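Side-chain contact in Rv3651-like N-terminal domain-containing protein (Mycobacterium tuberculosis, PDB 4Q6U), which is of unknown function but probably acts as a sensor, being built from one GAF-like and two PAS-like domains: residues 246-251 and 316-321. Residues are numbered along the deposited sequence; the frame is centred on the assembly and turned at random.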
# COMPACT_ATOMS: atom_id res chain seq x y z
N VAL B 246 -19.21 -3.18 -2.01
CA VAL B 246 -20.57 -2.88 -1.58
C VAL B 246 -20.74 -3.09 -0.08
O VAL B 246 -19.98 -3.83 0.55
CB VAL B 246 -21.61 -3.76 -2.32
CG1 VAL B 246 -21.35 -3.74 -3.82
CG2 VAL B 246 -21.60 -5.19 -1.78
N ASP B 247 -21.73 -2.41 0.51
CA ASP B 247 -22.13 -2.70 1.88
C ASP B 247 -22.95 -3.98 1.85
O ASP B 247 -24.00 -4.04 1.21
CB ASP B 247 -22.92 -1.54 2.50
CG ASP B 247 -23.19 -1.73 4.00
OD1 ASP B 247 -23.44 -2.87 4.43
OD2 ASP B 247 -23.15 -0.74 4.76
N LEU B 248 -22.46 -4.99 2.54
CA LEU B 248 -23.09 -6.31 2.56
C LEU B 248 -24.53 -6.29 3.09
O LEU B 248 -25.42 -6.93 2.53
CB LEU B 248 -22.23 -7.27 3.38
CG LEU B 248 -20.93 -7.65 2.66
CD1 LEU B 248 -20.00 -8.47 3.55
CD2 LEU B 248 -21.27 -8.41 1.38
N LYS B 249 -24.75 -5.53 4.16
CA LYS B 249 -26.05 -5.47 4.82
C LYS B 249 -27.12 -4.79 3.95
O LYS B 249 -28.26 -5.24 3.91
CB LYS B 249 -25.92 -4.72 6.15
N THR B 250 -26.74 -3.73 3.25
CA THR B 250 -27.72 -2.88 2.59
C THR B 250 -27.65 -2.91 1.06
O THR B 250 -28.53 -2.37 0.39
CB THR B 250 -27.55 -1.42 3.05
OG1 THR B 250 -26.21 -0.99 2.79
CG2 THR B 250 -27.83 -1.30 4.54
N TRP B 251 -26.60 -3.55 0.53
CA TRP B 251 -26.26 -3.53 -0.90
C TRP B 251 -25.95 -2.11 -1.40
O TRP B 251 -26.06 -1.81 -2.59
CB TRP B 251 -27.37 -4.15 -1.76
CG TRP B 251 -26.83 -4.66 -3.07
CD1 TRP B 251 -26.98 -4.08 -4.30
CD2 TRP B 251 -26.03 -5.83 -3.27
NE1 TRP B 251 -26.32 -4.82 -5.25
CE2 TRP B 251 -25.73 -5.90 -4.65
CE3 TRP B 251 -25.53 -6.82 -2.42
CZ2 TRP B 251 -24.96 -6.93 -5.20
CZ3 TRP B 251 -24.77 -7.85 -2.97
CH2 TRP B 251 -24.49 -7.89 -4.34
N VAL B 316 -19.52 -12.80 -5.13
CA VAL B 316 -19.29 -12.00 -3.93
C VAL B 316 -18.25 -12.60 -3.00
O VAL B 316 -18.33 -13.78 -2.66
CB VAL B 316 -20.59 -11.81 -3.13
CG1 VAL B 316 -20.46 -10.66 -2.16
CG2 VAL B 316 -21.75 -11.57 -4.06
N ASN B 317 -17.29 -11.77 -2.59
CA ASN B 317 -16.31 -12.16 -1.58
C ASN B 317 -16.37 -11.17 -0.42
O ASN B 317 -16.69 -10.01 -0.62
CB ASN B 317 -14.89 -12.21 -2.15
CG ASN B 317 -14.68 -13.39 -3.09
OD1 ASN B 317 -14.17 -14.43 -2.68
ND2 ASN B 317 -15.06 -13.23 -4.35
N ARG B 318 -16.09 -11.64 0.79
CA ARG B 318 -16.04 -10.74 1.94
C ARG B 318 -14.64 -10.16 2.10
O ARG B 318 -13.67 -10.91 2.16
CB ARG B 318 -16.45 -11.47 3.21
CG ARG B 318 -16.55 -10.58 4.42
CD ARG B 318 -17.08 -11.33 5.63
NE ARG B 318 -16.08 -12.21 6.22
CZ ARG B 318 -16.32 -13.06 7.21
NH1 ARG B 318 -17.54 -13.16 7.72
NH2 ARG B 318 -15.35 -13.82 7.69
N ILE B 319 -14.54 -8.84 2.15
CA ILE B 319 -13.28 -8.16 2.39
C ILE B 319 -13.24 -7.57 3.79
O ILE B 319 -14.16 -6.87 4.20
CB ILE B 319 -13.03 -7.02 1.37
CG1 ILE B 319 -13.28 -7.49 -0.06
CG2 ILE B 319 -11.63 -6.45 1.53
CD1 ILE B 319 -12.54 -8.77 -0.44
N GLU B 320 -12.17 -7.83 4.53
CA GLU B 320 -12.03 -7.26 5.87
C GLU B 320 -11.23 -5.97 5.83
O GLU B 320 -10.03 -5.98 5.56
CB GLU B 320 -11.37 -8.27 6.82
CG GLU B 320 -11.36 -7.84 8.28
CD GLU B 320 -10.70 -8.86 9.19
OE1 GLU B 320 -10.55 -10.03 8.77
OE2 GLU B 320 -10.32 -8.50 10.32
N LEU B 321 -11.92 -4.86 6.10
CA LEU B 321 -11.35 -3.52 6.02
C LEU B 321 -10.62 -3.18 7.32
O LEU B 321 -9.52 -2.63 7.31
CB LEU B 321 -12.46 -2.49 5.75
CG LEU B 321 -13.25 -2.68 4.46
CD1 LEU B 321 -14.41 -1.66 4.36
CD2 LEU B 321 -12.34 -2.58 3.25
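Leu248 reaches Val316 and Arg318 from the loop after strand 242-246, a strand that does not pair with 309-320, and both close contacts come from the two methyls of this one leucine. One methyl, CD2, rests 4.3 Å from Val316 CG1; the other, CD1, lies 4.1 Å from Arg318 CG. The Trp251 ring edges up as well, with CH2 4.6 Å from Val316 CG2. These are loose apolar contacts, and no hydrogen bond crosses between 246-251 and 316-321. Leu248 and Arg318 run across each other at about a right angle. The leucine meets the aliphatic root of the arginine: CG stands anti to the backbone N (chi1 -175°), and the chain then bends at chi3 (75°), taking the guanidinium away from the loop. Arg318 also makes a cation-pi contact with Phe326 of strand 325-333.

The turn that presents Leu248 is braced from within. Asp247 OD1 accepts a hydrogen bond from Lys249 N (3.0 Å), bent to 134° at the hydrogen, although the donor meets the oxygen nearly along its C-O axis; this is an Asx turn. Trp251 folds back along the same loop, and Val246 CG2 sits 4.2 Å above one face of its ring, offset toward the rim.

The contact is a surface one, in the PAS-like C-terminal domain, and it bridges over a strand of the antiparallel sheet. Residues 246-251 lead from strand 242-246 into strand 253-256, whereas 316-321 lie on strand 309-320 and run to the corner the chain turns at Leu321; between 242-246 and 309-320 runs 325-333, hydrogen-bonded to both through Gly328 with Val246 and Ala327 with Ile319. Helix 157-165 packs against Asp247 and Leu321, while Gly235 of the second subunit lies against Asn317 and Ile319.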